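Local coordinates for putative aliphatic sulfonates-binding protein (Escherichia coli, PDB 2X26), which probably binds aliphatic sulfonates in the periplasm for delivery to the binding-protein-dependent ABC transport system of which it forms part, at residues A144-A147 with F148-N152; Q203-L206 with A207-E211; S218-E221 with Q222-L226; L260-Q263 with T264-L267. One frame throughout, in Å; residues are numbered along the deposited sequence. Where two conformers were deposited one is given.

Contact 1. Residues A144-A147 with F148-N152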
# COMPACT_ATOMS: atom_id res chain seq x y z
N ALA A 144 -10.19 -13.39 -13.05
CA ALA A 144 -10.08 -12.46 -14.13
C ALA A 144 -9.02 -12.87 -15.16
O ALA A 144 -9.24 -12.68 -16.36
CB ALA A 144 -9.79 -11.04 -13.58
N ARG A 145 -7.88 -13.37 -14.68
CA ARG A 145 -6.77 -13.82 -15.53
C ARG A 145 -7.28 -14.89 -16.50
O ARG A 145 -7.02 -14.82 -17.72
CB ARG A 145 -5.62 -14.37 -14.68
CG ARG A 145 -4.42 -14.91 -15.50
CD ARG A 145 -3.32 -15.36 -14.56
NE ARG A 145 -3.81 -16.38 -13.64
CZ ARG A 145 -3.47 -16.50 -12.36
NH1 ARG A 145 -2.60 -15.67 -11.79
NH2 ARG A 145 -3.99 -17.49 -11.64
N ALA A 146 -8.07 -15.83 -15.98
CA ALA A 146 -8.64 -16.89 -16.81
C ALA A 146 -9.59 -16.35 -17.87
O ALA A 146 -9.49 -16.72 -19.04
CB ALA A 146 -9.33 -17.95 -15.95
N ALA A 147 -10.51 -15.48 -17.45
CA ALA A 147 -11.49 -14.94 -18.35
C ALA A 147 -10.84 -14.19 -19.51
O ALA A 147 -11.28 -14.31 -20.66
CB ALA A 147 -12.45 -14.04 -17.59
N PHE A 148 -9.80 -13.42 -19.19
CA PHE A 148 -9.05 -12.63 -20.16
C PHE A 148 -8.33 -13.56 -21.15
O PHE A 148 -8.42 -13.35 -22.37
CB PHE A 148 -8.10 -11.72 -19.39
CG PHE A 148 -7.32 -10.74 -20.23
CD1 PHE A 148 -7.94 -9.88 -21.16
CD2 PHE A 148 -5.95 -10.64 -20.04
CE1 PHE A 148 -7.19 -8.98 -21.93
CE2 PHE A 148 -5.19 -9.73 -20.80
CZ PHE A 148 -5.80 -8.89 -21.73
N GLN A 149 -7.68 -14.61 -20.64
CA GLN A 149 -7.01 -15.60 -21.51
C GLN A 149 -7.97 -16.33 -22.43
O GLN A 149 -7.62 -16.69 -23.57
CB GLN A 149 -6.20 -16.60 -20.70
CG GLN A 149 -4.89 -16.04 -20.20
CD GLN A 149 -4.28 -16.90 -19.12
OE1 GLN A 149 -4.93 -17.83 -18.62
NE2 GLN A 149 -3.04 -16.60 -18.74
N GLN A 150 -9.20 -16.53 -21.97
CA GLN A 150 -10.22 -17.26 -22.74
C GLN A 150 -11.08 -16.37 -23.67
O GLN A 150 -12.06 -16.86 -24.29
CB GLN A 150 -11.08 -18.03 -21.77
CG GLN A 150 -10.26 -19.08 -21.00
CD GLN A 150 -11.01 -19.60 -19.80
OE1 GLN A 150 -12.20 -19.32 -19.64
NE2 GLN A 150 -10.31 -20.31 -18.94
N GLY A 151 -10.70 -15.09 -23.72
CA GLY A 151 -11.35 -14.06 -24.56
C GLY A 151 -12.77 -13.77 -24.10
O GLY A 151 -13.59 -13.34 -24.89
N ASN A 152 -13.03 -14.01 -22.80
CA ASN A 152 -14.35 -13.74 -22.24
C ASN A 152 -14.56 -12.29 -21.78
O ASN A 152 -15.70 -11.80 -21.72
CB ASN A 152 -14.68 -14.75 -21.14
CG ASN A 152 -15.07 -16.12 -21.70
OD1 ASN A 152 -15.42 -16.23 -22.86
ND2 ASN A 152 -14.98 -17.14 -20.89

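Contact 2. Residues Q203-L206 with A207-E211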
# COMPACT_ATOMS: atom_id res chain seq x y z
N GLN A 203 9.01 6.92 13.59
CA GLN A 203 9.73 7.63 12.55
C GLN A 203 10.98 6.86 12.14
O GLN A 203 11.29 6.77 10.93
CB GLN A 203 10.07 9.04 13.02
CG GLN A 203 8.80 9.87 13.22
CD GLN A 203 9.15 11.32 13.48
OE1 GLN A 203 9.89 11.93 12.70
NE2 GLN A 203 8.65 11.87 14.59
N GLY A 204 11.63 6.26 13.12
CA GLY A 204 12.86 5.53 12.89
C GLY A 204 12.51 4.24 12.19
O GLY A 204 13.28 3.77 11.32
N VAL A 205 11.37 3.66 12.57
CA VAL A 205 10.94 2.39 11.92
C VAL A 205 10.69 2.65 10.43
O VAL A 205 11.15 1.89 9.53
CB VAL A 205 9.70 1.73 12.62
CG1 VAL A 205 9.11 0.67 11.76
CG2 VAL A 205 10.13 1.15 14.00
N LEU A 206 9.91 3.69 10.14
CA LEU A 206 9.59 4.02 8.75
C LEU A 206 10.86 4.34 7.96
O LEU A 206 11.01 3.89 6.82
CB LEU A 206 8.58 5.17 8.68
CG LEU A 206 7.21 4.85 9.32
CD1 LEU A 206 6.30 6.06 9.29
CD2 LEU A 206 6.54 3.68 8.67
N ALA A 207 11.79 5.03 8.59
CA ALA A 207 13.04 5.39 7.93
C ALA A 207 13.82 4.13 7.58
O ALA A 207 14.40 4.05 6.48
CB ALA A 207 13.86 6.31 8.86
N THR A 208 13.75 3.12 8.48
CA THR A 208 14.33 1.81 8.25
C THR A 208 13.68 1.10 7.05
O THR A 208 14.38 0.52 6.24
CB THR A 208 14.20 0.91 9.48
OG1 THR A 208 14.88 1.52 10.58
CG2 THR A 208 14.89 -0.41 9.24
N PHE A 209 12.35 1.15 6.92
CA PHE A 209 11.70 0.53 5.74
C PHE A 209 12.14 1.23 4.46
O PHE A 209 12.28 0.61 3.41
CB PHE A 209 10.18 0.61 5.79
CG PHE A 209 9.57 -0.11 6.97
CD1 PHE A 209 10.13 -1.26 7.49
CD2 PHE A 209 8.36 0.35 7.49
CE1 PHE A 209 9.52 -1.93 8.58
CE2 PHE A 209 7.70 -0.32 8.54
CZ PHE A 209 8.29 -1.44 9.10
N SER A 210 12.30 2.54 4.53
CA SER A 210 12.75 3.27 3.31
C SER A 210 14.20 2.87 2.94
O SER A 210 14.51 2.72 1.74
CB SER A 210 12.58 4.79 3.51
OG SER A 210 13.00 5.46 2.32
N GLU A 211 15.09 2.72 3.92
CA GLU A 211 16.46 2.21 3.67
C GLU A 211 16.41 0.80 3.06
O GLU A 211 17.20 0.44 2.17
CB GLU A 211 17.29 2.13 4.95
CG GLU A 211 17.64 3.44 5.57
CD GLU A 211 18.39 3.24 6.88
OE1 GLU A 211 19.39 2.48 6.90
OE2 GLU A 211 17.95 3.81 7.90

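Contact 3. Residues S218-E221 with Q222-L226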
# COMPACT_ATOMS: atom_id res chain seq x y z
N SER A 218 20.29 -0.82 -4.74
CA SER A 218 21.75 -0.96 -4.48
C SER A 218 22.21 -2.41 -4.48
O SER A 218 23.37 -2.69 -4.77
CB SER A 218 22.15 -0.26 -3.18
OG SER A 218 21.44 -0.89 -2.10
N GLN A 219 21.29 -3.32 -4.19
CA GLN A 219 21.56 -4.76 -4.18
C GLN A 219 20.45 -5.44 -4.99
O GLN A 219 19.70 -6.31 -4.50
CB GLN A 219 21.65 -5.31 -2.73
CG GLN A 219 22.99 -5.08 -2.01
CD GLN A 219 22.90 -5.24 -0.48
OE1 GLN A 219 22.32 -6.20 0.02
NE2 GLN A 219 23.47 -4.30 0.25
N ARG A 220 20.34 -5.05 -6.26
CA ARG A 220 19.23 -5.55 -7.10
C ARG A 220 19.26 -7.07 -7.29
O ARG A 220 18.23 -7.72 -7.19
CB ARG A 220 19.26 -4.82 -8.48
CG ARG A 220 18.04 -5.15 -9.35
CD ARG A 220 18.15 -4.40 -10.64
NE ARG A 220 17.33 -4.98 -11.70
CZ ARG A 220 16.09 -4.60 -11.97
NH1 ARG A 220 15.50 -3.65 -11.20
NH2 ARG A 220 15.45 -5.18 -12.97
N GLU A 221 20.43 -7.65 -7.57
CA GLU A 221 20.48 -9.09 -7.76
C GLU A 221 19.97 -9.87 -6.53
O GLU A 221 19.16 -10.80 -6.67
CB GLU A 221 21.93 -9.53 -8.07
CG GLU A 221 22.11 -11.00 -8.32
CD GLU A 221 23.60 -11.43 -8.47
OE1 GLU A 221 24.53 -10.70 -8.04
OE2 GLU A 221 23.86 -12.54 -8.98
N GLN A 222 20.47 -9.48 -5.36
CA GLN A 222 20.11 -10.15 -4.11
C GLN A 222 18.63 -9.93 -3.83
O GLN A 222 17.93 -10.87 -3.40
CB GLN A 222 20.94 -9.58 -2.98
CG GLN A 222 20.44 -9.94 -1.61
CD GLN A 222 21.22 -9.23 -0.51
OE1 GLN A 222 21.02 -8.02 -0.25
NE2 GLN A 222 22.12 -9.96 0.13
N SER A 223 18.16 -8.71 -4.08
CA SER A 223 16.76 -8.38 -3.75
C SER A 223 15.79 -9.14 -4.72
O SER A 223 14.71 -9.62 -4.34
CB SER A 223 16.54 -6.87 -3.83
OG SER A 223 17.33 -6.16 -2.88
N ILE A 224 16.21 -9.32 -5.97
CA ILE A 224 15.36 -10.05 -6.91
C ILE A 224 15.25 -11.52 -6.47
O ILE A 224 14.14 -12.10 -6.50
CB ILE A 224 15.91 -9.94 -8.38
CG1 ILE A 224 15.54 -8.55 -8.93
CG2 ILE A 224 15.37 -11.14 -9.23
CD1 ILE A 224 16.28 -8.25 -10.29
N ALA A 225 16.36 -12.09 -6.03
CA ALA A 225 16.34 -13.46 -5.57
C ALA A 225 15.42 -13.62 -4.34
O ALA A 225 14.59 -14.55 -4.26
CB ALA A 225 17.76 -13.91 -5.25
N LEU A 226 15.53 -12.66 -3.41
CA LEU A 226 14.69 -12.66 -2.21
C LEU A 226 13.21 -12.61 -2.55
O LEU A 226 12.44 -13.45 -2.10
CB LEU A 226 15.07 -11.51 -1.30
CG LEU A 226 14.06 -11.34 -0.18
CD1 LEU A 226 14.23 -12.46 0.84
CD2 LEU A 226 14.23 -9.96 0.42

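Contact 4. Residues L260-Q263 with T264-L267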
# COMPACT_ATOMS: atom_id res chain seq x y z
N LEU A 260 -5.51 14.57 -2.21
CA LEU A 260 -5.74 13.48 -3.22
C LEU A 260 -6.49 12.33 -2.58
O LEU A 260 -7.38 11.73 -3.20
CB LEU A 260 -4.46 12.95 -3.87
CG LEU A 260 -3.69 14.00 -4.65
CD1 LEU A 260 -2.23 13.56 -4.84
CD2 LEU A 260 -4.40 14.24 -6.01
N GLN A 261 -6.11 12.00 -1.34
CA GLN A 261 -6.79 10.86 -0.65
C GLN A 261 -8.24 11.27 -0.38
O GLN A 261 -9.15 10.42 -0.48
CB GLN A 261 -6.05 10.46 0.63
CG GLN A 261 -6.62 9.28 1.40
CD GLN A 261 -6.46 7.95 0.73
OE1 GLN A 261 -6.09 7.85 -0.44
NE2 GLN A 261 -6.66 6.92 1.50
N GLN A 262 -8.47 12.56 -0.09
CA GLN A 262 -9.86 13.00 0.17
C GLN A 262 -10.70 12.84 -1.09
O GLN A 262 -11.86 12.37 -1.00
CB GLN A 262 -9.93 14.45 0.68
CG GLN A 262 -11.36 14.89 1.13
CD GLN A 262 -11.87 14.05 2.27
OE1 GLN A 262 -11.32 14.11 3.38
NE2 GLN A 262 -12.93 13.26 2.03
N GLN A 263 -10.12 13.21 -2.24
CA GLN A 263 -10.80 13.07 -3.53
C GLN A 263 -11.26 11.61 -3.73
O GLN A 263 -12.40 11.33 -4.14
CB GLN A 263 -9.88 13.51 -4.70
CG GLN A 263 -9.83 15.01 -5.05
CD GLN A 263 -8.57 15.40 -5.85
OE1 GLN A 263 -8.12 14.67 -6.74
NE2 GLN A 263 -7.99 16.55 -5.52
N THR A 264 -10.35 10.66 -3.47
CA THR A 264 -10.70 9.25 -3.66
C THR A 264 -11.79 8.80 -2.68
O THR A 264 -12.72 8.03 -3.03
CB THR A 264 -9.45 8.35 -3.51
OG1 THR A 264 -8.46 8.80 -4.46
CG2 THR A 264 -9.81 6.87 -3.79
N ALA A 265 -11.69 9.26 -1.43
CA ALA A 265 -12.74 8.94 -0.46
C ALA A 265 -14.08 9.48 -0.93
O ALA A 265 -15.09 8.77 -0.88
CB ALA A 265 -12.41 9.46 0.92
N ASP A 266 -14.07 10.70 -1.46
CA ASP A 266 -15.31 11.26 -2.01
C ASP A 266 -15.85 10.44 -3.17
O ASP A 266 -17.04 10.12 -3.19
CB ASP A 266 -15.16 12.72 -2.43
CG ASP A 266 -14.75 13.63 -1.28
OD1 ASP A 266 -14.89 13.26 -0.09
OD2 ASP A 266 -14.26 14.74 -1.59
N LEU A 267 -14.97 10.07 -4.11
CA LEU A 267 -15.35 9.23 -5.24
C LEU A 267 -15.99 7.91 -4.78
O LEU A 267 -17.05 7.49 -5.30
CB LEU A 267 -14.13 8.90 -6.11
CG LEU A 267 -14.38 8.12 -7.42
CD1 LEU A 267 -15.34 8.92 -8.32
CD2 LEU A 267 -13.07 7.72 -8.16
O HOH W 1 -6.28 7.78 -3.23

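Contact 1. Residues A144-A147 with F148-N152
Arg145 and Gln149, one helical turn apart, run side by side and point the same way along the surface of helix 141-149. Only aliphatic carbon of the arginine does the touching, Arg145 CG lying 3.9 Å from Gln149 NE2, and the guanidinium plane is turned 34° against that of the amide. Gln149 has two conformers, so this touch, and the weak hydrogen bond from NE2 to Gln169 OE1 that goes with it, is only provisional. Both long polar chains suit the solvent side.

The next pair is built differently. With CG anti to the carbonyl carbon (chi1 -63°), the extended Gln150 chain folds back over the previous turn, so that Gln150 CG sits 3.2 Å from Ala146 O. The short methyl of Ala146 is all the amide meets of that side chain, Gln150 NE2 to Ala146 CB being 3.9 Å. Phe148 swings the other way: CB rests 3.4 Å from Ala144 O, while its ring leads off to Trp156 of strand 155-159 and Val153, packing the helix against its sheet.

Beyond Gln149 the helix ends in a Schellman motif. Asn152 N reaches back five residues to Ala147 O, 2.8 Å away, and Gly151 N bonds to Phe148 O at 3.2 Å. Gly151 makes this turn with a phi of 67°, a conformation glycine adopts readily because it has no CB to hinder it. The chemistry implies that Ala147 O, close to the helix C-terminus, is satisfied by Asn152 N and, weakly, by Gln150 N.

Contact 2. Residues Q203-L206 with A207-E211
Gly204 and Thr208 meet through polar atoms on this turn of helix 199-218. Gly204 O accepts twice: from Thr208 N, the regular helical bond, at 3.0 Å, and from Thr208 OG1 at 2.9 Å. The two donors come from opposite faces of the carbonyl plane, the hydroxyl tilted 30° out of it. Thr208 OG1 is able to do this because it stands beside its own backbone N (chi1 -60°), which turns it back along the helix. Threonine suits a buried place here, since its hydroxyl is spent on the backbone and also has a weak bond from Arg28, whose guanidinium forms a salt bridge with Glu211.

The backbone bonds continue regularly, Phe209 N to Val205 O and Ser210 N to Leu206 O both at 3.0 Å. Val205 O has a further neighbour, for it lies over one face of the Phe209 ring, 3.6 Å above the plane and displaced toward the rim.

Apolar contact gathers round the same ring. Val205 runs alongside Phe209, and its CG1 branch meets the far end of the ring, 3.5 Å from Phe209 CZ. Leu206 approaches at a slant, with CD2 4.0 Å from Phe209 CD2. A branched and an aromatic side chain fit here because Val205 and Phe209 are buried against Leu25 of helix 24-28 and Leu56 of strand 56-59, with Met16 and Ala19 of helix 14-21 also touching Phe209.

The chemistry implies a buried, mainly apolar region in which the one buried hydroxyl, that of Thr208, has its proton bound to Gly204 O.

Contact 3. Residues S218-E221 with Q222-L226
The guanidinium of Arg220 has the CD1 methyl of Ile224 over one face, with Ile224 CD1 3.7 Å from Arg220 NE. The same methyl lies 3.7 Å from Arg220 CG, so it rides on the aliphatic shaft as well as the flat head, an apolar cover that arginine tolerates while its N-H groups reach helix 235-243: NH1 forms a salt bridge with Asp243, and NH2 has a weak bond to Ala239 O. Ile224 itself packs on Ile238 and Leu242 of that helix.

Gln219 is the N-cap residue of helix 220-231, where the chain leaves helix 199-218 and starts afresh. Its carbonyl opens the new helix by accepting from Ser223 N, 2.9 Å away and nearly in line with the C=O bond. Ser223 OG, set beside its own backbone N (chi1 -63°), adds a second bond of 2.9 Å to Gln219 O from 47° above the carbonyl plane. A small hydroxyl suits this buried spot near Leu18, and OG also has a weak bond with Leu215 O of the preceding helix. An alanine here would lack the hydroxyl and would probably cost Gln219 O the second of its two bonds from this residue. Ile224 N bonds to Arg220 O at 2.9 Å.

Contact 4. Residues L260-Q263 with T264-L267
Asp266 folds back over the turn that holds Gln262, its CG anti to the carbonyl carbon and beside the backbone N (chi1 -59°). Its CB lies 3.5 Å from Gln263 O. CG then passes 3.2 Å from Gln262 O, the carbonyl that takes the regular helical bond from Asp266 N. Both carboxylate oxygens crowd that same Gln262 O, OD1 at 3.3 Å and OD2 at 3.4 Å. At the tip OD1 receives the amide N-H of Gln262, with NE2 2.9 Å away and an N-H...O angle of 152°. The donor arrives from above the carboxylate plane, but OD1 lies close to the plane of the amide. The unfavourable closeness of acceptors is probably offset by this N-H and by Lys277, which forms a salt bridge with OD1. An alanine in place of Asp266 would remove the carboxylate and would probably leave Lys277 without this counter-charge and one N-H of Gln262 without its acceptor.

Glutamine suits the other end of this i to i+4 Gln-Asp pair because it both gives and takes: bent at chi2, Gln262 also accepts from Ile280 N through OE1 and donates to Val278 O through NE2, gripping the loop that follows. On another side of the helix a water bridges the turn, donating to Gln261 OE1 at 2.8 Å and accepting from Thr264 OG1 at 2.7 Å. Gln261 NE2 is held by Asp61 O and Tyr76 OH, and Thr264 touches helices 62-69 and 115-126, so that helix 255-270 meets both lobes of a periplasmic binding-protein fold.

All four contacts are local, between neighbouring turns or at the ends of helices, set in different parts of a two-lobed periplasmic binding protein. Contact 1 ends a helix packed on the sheet that includes strand 155-159, while contact 2 packs on the other sheet; their centres are 40 Å apart, on opposite sides of the chain's centre. Contacts 2 and 3 are neighbours: helices 199-218 and 220-231 follow one another, nearest atoms stand about 6 Å apart, and helix 14-21 touches both. Contact 4 lies opposite contact 3, their centres 35 Å apart. In this family the ligand pocket lies in the cleft between lobes; of the four, contact 4 is the one seen touching helices of both.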